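Local coordinates for MutT/nudix family protein (Shewanella oneidensis, PDB 3GZ8), which probably regulates transcription of NAD metabolism genes as an ADP-ribose-dependent DNA-binding protein, of which this chain is the ligand-binding NUDIX domain, at residues S97-G102 with L141-L146; L22-A27 with S104-Y109; V83-E88 with A111-Q116. All blocks are in the same frame, centred on the assembly; numbering follows the deposited sequence.

Contact 1: residues S97-G102 with L141-L146; sequences SRDARG and LAFDHL. With APR (adenosine-5-diphosphoribose), chain E.
F143 packs its ring against the loop 97-102 and the terminal ribose of the bound ADP-ribose. It lies in the type II' turn from A142 to H145, and its side chain points toward the loop. The carbonyl O of R98 lies at the ring edge, in plane, 3.6 Å from F143 CD1. Ribose carbon C1D sits over the centre of one face. D99 lies alongside the ring, and R101 NH2 approaches F143 CZ obliquely. D99 OD2 accepts from ribose O1D, while R101 holds the D99 carboxylate side-on and donates from NH1 to phosphate oxygen O1B.

D144 follows, in the N-cap position of helix 145-156. R98 grips its carboxylate side-on with two nitrogens in a salt bridge. R98 NE reaches D144 OD2 at 2.8 Å, from above the carboxylate plane. R98 NH2 reaches D144 OD1 on the syn side at 2.7 Å. A bend at chi3 (-52°) of R98 turns the guanidinium so that its other N-H groups meet the ribose: NH1 donates to O1D and NH2 to O2D. A methionine in place of R98 would probably leave the D144 carboxylate without its charged partner, take the R98 donor from O1D and leave O2D with H145 as its remaining donor in this contact.

H145 adds a further bond, with NE2 donating to ribose O2D at 2.8 Å in a nearly straight line (169°). Its ND1 is held by the backbone N of L55. Together the loop 97-102 and the turn leading into helix 145-156 form the terminal-ribose and phosphate end of the ADP-ribose pocket of this NUDIX domain.

Contact 2: residues L22-A27 with S104-Y109; sequences LLTVDA and SVTVCY. With APR (adenosine-5-diphosphoribose), chain E.
D26 and T106 meet beneath the terminal ribose of ADP-ribose. T106 OG1 donates to D26 OD2 at 2.6 Å, coming from above the carboxylate plane. The two side chains cross at about a right angle. T106 carries OG1 anti to its own N (chi1 -160°), which places the hydroxyl between D26 and T24. The D26 carboxylate takes two of the three hydroxyls of the terminal ribose: O3D donates to OD1 and O2D to OD2, each at 2.7 Å. OD2 thus accepts two hydroxyl protons, one from the protein and one from the ligand.

T24 OG1 lies 2.9 Å from T106 OG1 and also near the carbonyl O of V105. Its CG2 methyl faces the ribose, 3.8 Å from C5D. At the start of the strand, L22 CD2 touches adenine N6 at 3.5 Å. S104 OG is hydrogen-bonded to R98 NH1.

The backbone sets these positions. The strands pair in parallel register from L22 with S104 to A27 with Y109, with axes 23° apart. Five N-H...O bonds alternate between them, starting with V105 N to L22 O at 2.8 Å and ending with Y109 N to D26 O.

L22, T24, D26, S104, T106 and C108 point to the ligand side of the sheet, where L148 of helix 145-156 packs on D26 and C108. The face with L23, V25, A27, V105, V107 and Y109 is mostly apolar: L23 CD1 lies beside V105 CG1, and V25 packs on helix 68-80. V105 of this chain also meets L23 of the second subunit. The pair is a parallel ladder in the mixed sheet of the NUDIX fold, with one face flooring the ADP-ribose site.

Contact 3: residues V83-E88 with A111-Q116; sequences VPPYIE and ALMSYQ
P84 to I87 run as an irregular chain past the end of strand 104-113, with the CA atoms of I87 and A111 5.5 Å apart and those of P84 and M113 6.5 Å apart. In this NUDIX fold the loop carries the chain from helix 68-80 into strand 88-95, which pairs antiparallel with strand 104-113.

A111 points its methyl at the loop. It sits over one face of the Y86 ring, offset toward the rim, in a CH-pi contact with CB 4.1 Å from the ring centroid. The same methyl touches P84 CB and, more distantly, I87 CD1. The Y86 hydroxyl takes the backbone N-H of L112, in a bond that is almost perfectly straight (179°). With chi1 at 68°, the Y86 ring stands between its own N and carbonyl carbon, and from there it reaches across to the strand.

M113 crosses P85 at about a right angle. Its CB lies against P85 CD, and its chain bends at chi3 (-55°), bringing SD within 4.0 Å of P84 CB and CE close to P84 CA. The two prolines and M113 thus make a small apolar patch. L73 and L76 of helix 68-80 cover P84 from the helix side, and L29 of strand 22-33 lies against M113. Y86 and P85 are on the exposed side of the contact.

Past the strand, Q116 reaches back to V83 with an extended side chain. Its amide pairs with both backbone polar atoms of that residue. V83 N donates to Q116 OE1 at 3.2 Å, and Q116 NE2 donates to V83 O at 3.0 Å, from above the carbonyl plane.

Contacts 1 and 2 are buried and share the ADP-ribose site; contact 3 is only partly buried and lies across the chain's centre from contact 1. Contacts 1 and 2 touch through R98 and S104, so the loop and the strands meet round one ribose. Contacts 2 and 3 use the same strand, 104-113, and Y109 packs against I87 and E88 where they join. The chemistry follows position. Contact 1 sets salt-bridged side chains and an aromatic ring round the ligand. Contact 2 combines a regular backbone ladder with hydroxyls and a carboxylate. Contact 3 relies on prolines, a methionine and a tyrosine, with three side-chain-to-backbone hydrogen bonds and no ligand.

Contact 1: residues S97-G102 with L141-L146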
loop_
_atom_site.group_PDB
_atom_site.type_symbol
_atom_site.label_atom_id
_atom_site.label_comp_id
_atom_site.label_asym_id
_atom_site.label_seq_id
_atom_site.Cartn_x
_atom_site.Cartn_y
_atom_site.Cartn_z
ATOM N N SER A 97 -4.039 13.893 4.086
ATOM C CA SER A 97 -4.474 14.402 5.394
ATOM C C SER A 97 -4.153 13.518 6.621
ATOM O O SER A 97 -4.127 14.019 7.748
ATOM C CB SER A 97 -5.981 14.658 5.373
ATOM O OG SER A 97 -6.688 13.448 5.097
ATOM N N ARG A 98 -3.939 12.219 6.436
ATOM C CA ARG A 98 -3.859 11.326 7.602
ATOM C C ARG A 98 -2.578 11.559 8.454
ATOM O O ARG A 98 -2.547 11.251 9.661
ATOM C CB ARG A 98 -4.006 9.852 7.174
ATOM C CG ARG A 98 -2.920 9.351 6.200
ATOM C CD ARG A 98 -2.945 7.815 5.946
ATOM N NE ARG A 98 -2.932 7.098 7.214
ATOM C CZ ARG A 98 -1.837 6.781 7.910
ATOM N NH1 ARG A 98 -0.617 7.071 7.444
ATOM N NH2 ARG A 98 -1.967 6.136 9.070
ATOM N N ASP A 99 -1.530 12.088 7.813
ATOM C CA ASP A 99 -0.229 12.296 8.447
ATOM C C ASP A 99 0.276 13.702 8.129
ATOM O O ASP A 99 0.634 14.007 6.979
ATOM C CB ASP A 99 0.782 11.245 7.958
ATOM C CG ASP A 99 1.981 11.076 8.898
ATOM O OD1 ASP A 99 2.591 12.079 9.335
ATOM O OD2 ASP A 99 2.328 9.921 9.215
ATOM N N ALA A 100 0.327 14.557 9.150
ATOM C CA ALA A 100 0.787 15.957 8.962
ATOM C C ALA A 100 2.173 16.077 8.324
ATOM O O ALA A 100 2.433 17.054 7.640
ATOM C CB ALA A 100 0.721 16.733 10.249
ATOM N N ARG A 101 3.029 15.073 8.512
ATOM C CA ARG A 101 4.363 15.023 7.894
ATOM C C ARG A 101 4.365 15.035 6.363
ATOM O O ARG A 101 5.414 15.253 5.737
ATOM C CB ARG A 101 5.166 13.823 8.404
ATOM C CG ARG A 101 5.467 13.895 9.872
ATOM C CD ARG A 101 6.155 12.654 10.378
ATOM N NE ARG A 101 5.265 11.506 10.439
ATOM C CZ ARG A 101 5.502 10.408 11.152
ATOM N NH1 ARG A 101 6.609 10.299 11.884
ATOM N NH2 ARG A 101 4.626 9.412 11.129
ATOM N N GLY A 102 3.212 14.807 5.749
ATOM C CA GLY A 102 3.122 14.862 4.270
ATOM C C GLY A 102 2.197 13.779 3.713
ATOM O O GLY A 102 1.644 12.950 4.485
ATOM N N LEU A 141 -6.526 8.456 19.742
ATOM C CA LEU A 141 -5.439 7.646 19.198
ATOM C C LEU A 141 -4.717 8.387 18.079
ATOM O O LEU A 141 -5.271 9.280 17.441
ATOM C CB LEU A 141 -5.937 6.279 18.716
ATOM C CG LEU A 141 -6.733 5.438 19.737
ATOM C CD1 LEU A 141 -7.454 4.321 19.053
ATOM C CD2 LEU A 141 -5.880 4.863 20.856
ATOM N N ALA A 142 -3.461 8.015 17.867
ATOM C CA ALA A 142 -2.601 8.654 16.901
ATOM C C ALA A 142 -3.162 8.504 15.501
ATOM O O ALA A 142 -3.844 7.508 15.215
ATOM C CB ALA A 142 -1.245 8.051 16.976
ATOM N N PHE A 143 -2.859 9.484 14.640
ATOM C CA PHE A 143 -3.276 9.486 13.245
ATOM C C PHE A 143 -4.712 8.997 13.128
ATOM O O PHE A 143 -5.571 9.363 13.939
ATOM C CB PHE A 143 -2.338 8.621 12.391
ATOM C CG PHE A 143 -0.878 8.837 12.682
ATOM C CD1 PHE A 143 -0.161 9.813 12.004
ATOM C CD2 PHE A 143 -0.225 8.074 13.658
ATOM C CE1 PHE A 143 1.163 10.016 12.265
ATOM C CE2 PHE A 143 1.113 8.274 13.946
ATOM C CZ PHE A 143 1.818 9.245 13.230
ATOM N N ASP A 144 -4.959 8.146 12.137
ATOM C CA ASP A 144 -6.288 7.598 11.862
ATOM C C ASP A 144 -6.396 6.182 12.387
ATOM O O ASP A 144 -7.144 5.363 11.825
ATOM C CB ASP A 144 -6.549 7.601 10.337
ATOM C CG ASP A 144 -5.446 6.827 9.519
ATOM O OD1 ASP A 144 -4.477 6.274 10.128
ATOM O OD2 ASP A 144 -5.558 6.783 8.261
ATOM N N HIS A 145 -5.649 5.877 13.447
ATOM C CA HIS A 145 -5.558 4.502 13.942
ATOM C C HIS A 145 -6.873 3.996 14.512
ATOM O O HIS A 145 -7.075 2.790 14.635
ATOM C CB HIS A 145 -4.423 4.334 14.959
ATOM C CG HIS A 145 -3.051 4.452 14.363
ATOM N ND1 HIS A 145 -1.901 4.163 15.073
ATOM C CD2 HIS A 145 -2.649 4.814 13.118
ATOM C CE1 HIS A 145 -0.852 4.369 14.293
ATOM N NE2 HIS A 145 -1.278 4.763 13.104
ATOM N N LEU A 146 -7.777 4.907 14.860
ATOM C CA LEU A 146 -9.117 4.494 15.269
ATOM C C LEU A 146 -9.863 3.897 14.074
ATOM O O LEU A 146 -10.511 2.859 14.230
ATOM C CB LEU A 146 -9.919 5.637 15.927
ATOM C CG LEU A 146 -11.400 5.397 16.301
ATOM C CD1 LEU A 146 -11.580 4.281 17.343
ATOM C CD2 LEU A 146 -12.076 6.691 16.794
HETATM N N1 APR E . 11.395 7.456 6.354
HETATM C C2 APR E . 12.152 6.599 7.079
HETATM N N3 APR E . 12.428 6.789 8.383
HETATM C C4 APR E . 11.928 7.877 9.041
HETATM C C5 APR E . 11.081 8.835 8.310
HETATM C C6 APR E . 10.836 8.577 6.888
HETATM N N6 APR E . 10.070 9.440 6.162
HETATM N N7 APR E . 10.724 9.794 9.169
HETATM C C8 APR E . 11.280 9.480 10.369
HETATM N N9 APR E . 12.009 8.349 10.286
HETATM C "C1'" APR E . 12.752 7.715 11.387
HETATM C "C2'" APR E . 13.347 8.755 12.326
HETATM O "O2'" APR E . 14.580 8.234 12.851
HETATM C "C3'" APR E . 12.363 8.847 13.468
HETATM O "O3'" APR E . 13.005 9.195 14.697
HETATM O "O4'" APR E . 11.854 6.936 12.171
HETATM C "C4'" APR E . 11.790 7.437 13.502
HETATM C "C5'" APR E . 10.334 7.386 13.883
HETATM O "O5'" APR E . 10.030 5.997 14.048
HETATM P PA APR E . 8.583 5.620 14.625
HETATM O O1A APR E . 8.302 6.412 15.895
HETATM O O2A APR E . 8.517 4.130 14.636
HETATM O O3A APR E . 7.761 6.217 13.362
HETATM P PB APR E . 6.257 6.765 13.481
HETATM O O1B APR E . 6.300 8.210 13.849
HETATM O O2B APR E . 5.558 5.721 14.299
HETATM O O5D APR E . 5.680 6.789 11.974
HETATM C C5D APR E . 4.961 5.652 11.480
HETATM O O4D APR E . 3.141 7.011 10.677
HETATM O O1D APR E . 1.591 7.509 8.997
HETATM C C1D APR E . 1.784 6.906 10.278
HETATM O O2D APR E . 0.151 5.196 10.695
HETATM C C2D APR E . 1.507 5.414 10.265
HETATM O O3D APR E . 1.984 4.302 12.418
HETATM C C3D APR E . 2.553 4.791 11.195
HETATM C C4D APR E . 3.469 5.949 11.570
#

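Contact 2: residues L22-A27 with S104-Y109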
loop_
_atom_site.group_PDB
_atom_site.type_symbol
_atom_site.label_atom_id
_atom_site.label_comp_id
_atom_site.label_asym_id
_atom_site.label_seq_id
_atom_site.Cartn_x
_atom_site.Cartn_y
_atom_site.Cartn_z
ATOM N N LEU A 22 5.427 9.395 2.196
ATOM C CA LEU A 22 5.753 8.540 3.349
ATOM C C LEU A 22 5.132 7.189 3.161
ATOM O O LEU A 22 3.989 7.079 2.724
ATOM C CB LEU A 22 5.237 9.109 4.667
ATOM C CG LEU A 22 5.710 10.463 5.213
ATOM C CD1 LEU A 22 5.529 10.401 6.726
ATOM C CD2 LEU A 22 7.162 10.816 4.880
ATOM N N LEU A 23 5.883 6.156 3.515
ATOM C CA LEU A 23 5.451 4.787 3.325
ATOM C C LEU A 23 5.621 4.054 4.624
ATOM O O LEU A 23 6.727 3.997 5.172
ATOM C CB LEU A 23 6.322 4.165 2.260
ATOM C CG LEU A 23 5.997 2.862 1.536
ATOM C CD1 LEU A 23 4.498 2.488 1.552
ATOM C CD2 LEU A 23 6.505 3.044 0.094
ATOM N N THR A 24 4.522 3.516 5.145
ATOM C CA THR A 24 4.552 2.876 6.450
ATOM C C THR A 24 3.740 1.599 6.453
ATOM O O THR A 24 3.028 1.296 5.482
ATOM C CB THR A 24 4.023 3.819 7.558
ATOM O OG1 THR A 24 2.715 4.289 7.224
ATOM C CG2 THR A 24 4.949 5.042 7.753
ATOM N N VAL A 25 3.879 0.838 7.539
ATOM C CA VAL A 25 3.006 -0.297 7.817
ATOM C C VAL A 25 2.391 -0.100 9.187
ATOM O O VAL A 25 2.951 0.635 10.009
ATOM C CB VAL A 25 3.737 -1.663 7.750
ATOM C CG1 VAL A 25 4.401 -1.858 6.404
ATOM C CG2 VAL A 25 4.743 -1.807 8.875
ATOM N N ASP A 26 1.254 -0.738 9.440
ATOM C CA ASP A 26 0.623 -0.705 10.764
ATOM C C ASP A 26 0.047 -2.081 11.015
ATOM O O ASP A 26 -0.238 -2.806 10.059
ATOM C CB ASP A 26 -0.502 0.325 10.807
ATOM C CG ASP A 26 -0.002 1.738 11.025
ATOM O OD1 ASP A 26 0.598 2.010 12.084
ATOM O OD2 ASP A 26 -0.233 2.586 10.152
ATOM N N ALA A 27 -0.128 -2.459 12.276
ATOM C CA ALA A 27 -0.746 -3.749 12.564
ATOM C C ALA A 27 -1.817 -3.582 13.606
ATOM O O ALA A 27 -1.616 -2.860 14.604
ATOM C CB ALA A 27 0.279 -4.773 13.029
ATOM N N SER A 104 0.870 10.512 2.482
ATOM C CA SER A 104 1.220 9.359 3.296
ATOM C C SER A 104 0.490 8.103 2.883
ATOM O O SER A 104 -0.712 8.154 2.670
ATOM C CB SER A 104 0.871 9.668 4.741
ATOM O OG SER A 104 0.676 8.481 5.491
ATOM N N VAL A 105 1.211 6.985 2.809
ATOM C CA VAL A 105 0.617 5.681 2.550
ATOM C C VAL A 105 0.928 4.709 3.686
ATOM O O VAL A 105 2.086 4.502 4.039
ATOM C CB VAL A 105 1.125 5.047 1.216
ATOM C CG1 VAL A 105 0.561 3.642 1.068
ATOM C CG2 VAL A 105 0.736 5.883 -0.007
ATOM N N THR A 106 -0.092 4.096 4.263
ATOM C CA THR A 106 0.179 3.032 5.230
ATOM C C THR A 106 -0.508 1.736 4.805
ATOM O O THR A 106 -1.659 1.728 4.357
ATOM C CB THR A 106 -0.231 3.401 6.695
ATOM O OG1 THR A 106 0.455 2.548 7.624
ATOM C CG2 THR A 106 -1.739 3.249 6.913
ATOM N N VAL A 107 0.223 0.645 4.964
ATOM C CA VAL A 107 -0.294 -0.676 4.647
ATOM C C VAL A 107 -0.650 -1.338 5.970
ATOM O O VAL A 107 0.229 -1.686 6.733
ATOM C CB VAL A 107 0.776 -1.489 3.874
ATOM C CG1 VAL A 107 0.225 -2.811 3.410
ATOM C CG2 VAL A 107 1.294 -0.676 2.682
ATOM N N CYS A 108 -1.937 -1.505 6.253
ATOM C CA CYS A 108 -2.327 -2.067 7.538
ATOM C C CYS A 108 -2.511 -3.574 7.482
ATOM O O CYS A 108 -3.069 -4.105 6.529
ATOM C CB CYS A 108 -3.605 -1.386 8.075
ATOM S SG CYS A 108 -3.909 -1.643 9.884
ATOM N N TYR A 109 -2.056 -4.250 8.528
ATOM C CA TYR A 109 -2.199 -5.672 8.673
ATOM C C TYR A 109 -3.010 -5.990 9.919
ATOM O O TYR A 109 -3.217 -5.120 10.772
ATOM C CB TYR A 109 -0.830 -6.297 8.814
ATOM C CG TYR A 109 -0.046 -6.318 7.533
ATOM C CD1 TYR A 109 -0.025 -7.454 6.722
ATOM C CD2 TYR A 109 0.668 -5.190 7.114
ATOM C CE1 TYR A 109 0.702 -7.472 5.530
ATOM C CE2 TYR A 109 1.405 -5.204 5.933
ATOM C CZ TYR A 109 1.413 -6.325 5.153
ATOM O OH TYR A 109 2.123 -6.290 3.988
HETATM N N1 APR E . 11.395 7.456 6.354
HETATM C C2 APR E . 12.152 6.599 7.079
HETATM N N3 APR E . 12.428 6.789 8.383
HETATM C C4 APR E . 11.928 7.877 9.041
HETATM C C5 APR E . 11.081 8.835 8.310
HETATM C C6 APR E . 10.836 8.577 6.888
HETATM N N6 APR E . 10.070 9.440 6.162
HETATM N N7 APR E . 10.724 9.794 9.169
HETATM C C8 APR E . 11.280 9.480 10.369
HETATM N N9 APR E . 12.009 8.349 10.286
HETATM C "C1'" APR E . 12.752 7.715 11.387
HETATM C "C2'" APR E . 13.347 8.755 12.326
HETATM O "O2'" APR E . 14.580 8.234 12.851
HETATM C "C3'" APR E . 12.363 8.847 13.468
HETATM O "O3'" APR E . 13.005 9.195 14.697
HETATM O "O4'" APR E . 11.854 6.936 12.171
HETATM C "C4'" APR E . 11.790 7.437 13.502
HETATM C "C5'" APR E . 10.334 7.386 13.883
HETATM O "O5'" APR E . 10.030 5.997 14.048
HETATM P PA APR E . 8.583 5.620 14.625
HETATM O O1A APR E . 8.302 6.412 15.895
HETATM O O2A APR E . 8.517 4.130 14.636
HETATM O O3A APR E . 7.761 6.217 13.362
HETATM P PB APR E . 6.257 6.765 13.481
HETATM O O1B APR E . 6.300 8.210 13.849
HETATM O O2B APR E . 5.558 5.721 14.299
HETATM O O5D APR E . 5.680 6.789 11.974
HETATM C C5D APR E . 4.961 5.652 11.480
HETATM O O4D APR E . 3.141 7.011 10.677
HETATM O O1D APR E . 1.591 7.509 8.997
HETATM C C1D APR E . 1.784 6.906 10.278
HETATM O O2D APR E . 0.151 5.196 10.695
HETATM C C2D APR E . 1.507 5.414 10.265
HETATM O O3D APR E . 1.984 4.302 12.418
HETATM C C3D APR E . 2.553 4.791 11.195
HETATM C C4D APR E . 3.469 5.949 11.570
#

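Contact 3: residues V83-E88 with A111-Q116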
loop_
_atom_site.group_PDB
_atom_site.type_symbol
_atom_site.label_atom_id
_atom_site.label_comp_id
_atom_site.label_asym_id
_atom_site.label_seq_id
_atom_site.Cartn_x
_atom_site.Cartn_y
_atom_site.Cartn_z
ATOM N N VAL A 83 4.975 -11.606 18.608
ATOM C CA VAL A 83 5.084 -12.163 17.273
ATOM C C VAL A 83 3.799 -12.917 17.004
ATOM O O VAL A 83 3.581 -13.968 17.610
ATOM C CB VAL A 83 6.305 -13.127 17.140
ATOM C CG1 VAL A 83 6.330 -13.808 15.765
ATOM C CG2 VAL A 83 7.649 -12.391 17.415
ATOM N N PRO A 84 2.940 -12.399 16.100
ATOM C CA PRO A 84 1.671 -13.084 15.837
ATOM C C PRO A 84 1.854 -14.404 15.070
ATOM O O PRO A 84 2.849 -14.567 14.343
ATOM C CB PRO A 84 0.910 -12.076 14.966
ATOM C CG PRO A 84 1.977 -11.316 14.270
ATOM C CD PRO A 84 3.095 -11.191 15.269
ATOM N N PRO A 85 0.881 -15.325 15.198
ATOM C CA PRO A 85 0.925 -16.620 14.541
ATOM C C PRO A 85 0.873 -16.526 13.016
ATOM O O PRO A 85 1.299 -17.449 12.319
ATOM C CB PRO A 85 -0.326 -17.325 15.089
ATOM C CG PRO A 85 -1.219 -16.258 15.474
ATOM C CD PRO A 85 -0.364 -15.165 15.972
ATOM N N TYR A 86 0.363 -15.406 12.516
ATOM C CA TYR A 86 0.282 -15.132 11.079
ATOM C C TYR A 86 0.083 -13.636 10.982
ATOM O O TYR A 86 -0.101 -12.979 12.002
ATOM C CB TYR A 86 -0.898 -15.878 10.427
ATOM C CG TYR A 86 -2.270 -15.384 10.853
ATOM C CD1 TYR A 86 -2.912 -14.361 10.147
ATOM C CD2 TYR A 86 -2.927 -15.944 11.957
ATOM C CE1 TYR A 86 -4.175 -13.890 10.537
ATOM C CE2 TYR A 86 -4.182 -15.498 12.353
ATOM C CZ TYR A 86 -4.796 -14.463 11.642
ATOM O OH TYR A 86 -6.024 -14.009 12.015
ATOM N N ILE A 87 0.139 -13.089 9.769
ATOM C CA ILE A 87 -0.181 -11.676 9.563
ATOM C C ILE A 87 -0.918 -11.587 8.221
ATOM O O ILE A 87 -0.496 -12.206 7.227
ATOM C CB ILE A 87 1.115 -10.771 9.672
ATOM C CG1 ILE A 87 0.785 -9.318 9.965
ATOM C CG2 ILE A 87 1.992 -10.827 8.421
ATOM C CD1 ILE A 87 0.170 -9.038 11.317
ATOM N N GLU A 88 -2.050 -10.896 8.192
ATOM C CA GLU A 88 -2.762 -10.714 6.929
ATOM C C GLU A 88 -3.031 -9.253 6.656
ATOM O O GLU A 88 -3.271 -8.449 7.564
ATOM C CB GLU A 88 -4.043 -11.573 6.811
ATOM C CG GLU A 88 -5.246 -11.037 7.529
ATOM C CD GLU A 88 -6.522 -11.848 7.256
ATOM O OE1 GLU A 88 -7.628 -11.254 7.256
ATOM O OE2 GLU A 88 -6.431 -13.072 7.037
ATOM N N ALA A 111 -4.221 -9.409 12.792
ATOM C CA ALA A 111 -4.338 -10.803 13.135
ATOM C C ALA A 111 -5.210 -10.952 14.367
ATOM O O ALA A 111 -5.303 -10.032 15.187
ATOM C CB ALA A 111 -2.954 -11.447 13.350
ATOM N N LEU A 112 -5.848 -12.115 14.478
ATOM C CA LEU A 112 -6.466 -12.543 15.718
ATOM C C LEU A 112 -5.590 -13.655 16.273
ATOM O O LEU A 112 -5.212 -14.557 15.518
ATOM C CB LEU A 112 -7.885 -13.056 15.457
ATOM C CG LEU A 112 -8.599 -13.753 16.620
ATOM C CD1 LEU A 112 -8.879 -12.739 17.757
ATOM C CD2 LEU A 112 -9.893 -14.499 16.138
ATOM N N MET A 113 -5.275 -13.606 17.571
ATOM C CA MET A 113 -4.278 -14.521 18.147
ATOM C C MET A 113 -4.466 -14.758 19.654
ATOM O O MET A 113 -5.261 -14.065 20.303
ATOM C CB MET A 113 -2.882 -13.927 17.946
ATOM C CG MET A 113 -2.772 -12.506 18.515
ATOM S SD MET A 113 -1.172 -11.710 18.419
ATOM C CE MET A 113 -0.126 -12.897 19.244
ATOM N N SER A 114 -3.720 -15.718 20.205
ATOM C CA SER A 114 -3.714 -15.952 21.639
ATOM C C SER A 114 -2.855 -14.912 22.309
ATOM O O SER A 114 -1.935 -14.377 21.704
ATOM C CB SER A 114 -3.202 -17.350 21.968
ATOM O OG SER A 114 -3.933 -18.316 21.225
ATOM N N TYR A 115 -3.182 -14.611 23.559
ATOM C CA TYR A 115 -2.484 -13.597 24.341
ATOM C C TYR A 115 -0.987 -13.904 24.490
ATOM O O TYR A 115 -0.600 -15.039 24.719
ATOM C CB TYR A 115 -3.145 -13.503 25.716
ATOM C CG TYR A 115 -2.391 -12.674 26.706
ATOM C CD1 TYR A 115 -1.527 -13.271 27.644
ATOM C CD2 TYR A 115 -2.556 -11.293 26.732
ATOM C CE1 TYR A 115 -0.827 -12.494 28.556
ATOM C CE2 TYR A 115 -1.882 -10.513 27.637
ATOM C CZ TYR A 115 -1.010 -11.107 28.537
ATOM O OH TYR A 115 -0.347 -10.291 29.419
ATOM N N GLN A 116 -0.160 -12.885 24.342
ATOM C CA GLN A 116 1.250 -13.006 24.612
ATOM C C GLN A 116 1.576 -11.779 25.409
ATOM O O GLN A 116 1.126 -10.677 25.063
ATOM C CB GLN A 116 2.086 -12.974 23.327
ATOM C CG GLN A 116 2.144 -14.259 22.552
ATOM C CD GLN A 116 2.843 -14.108 21.186
ATOM O OE1 GLN A 116 3.828 -13.372 21.032
ATOM N NE2 GLN A 116 2.339 -14.832 20.199
#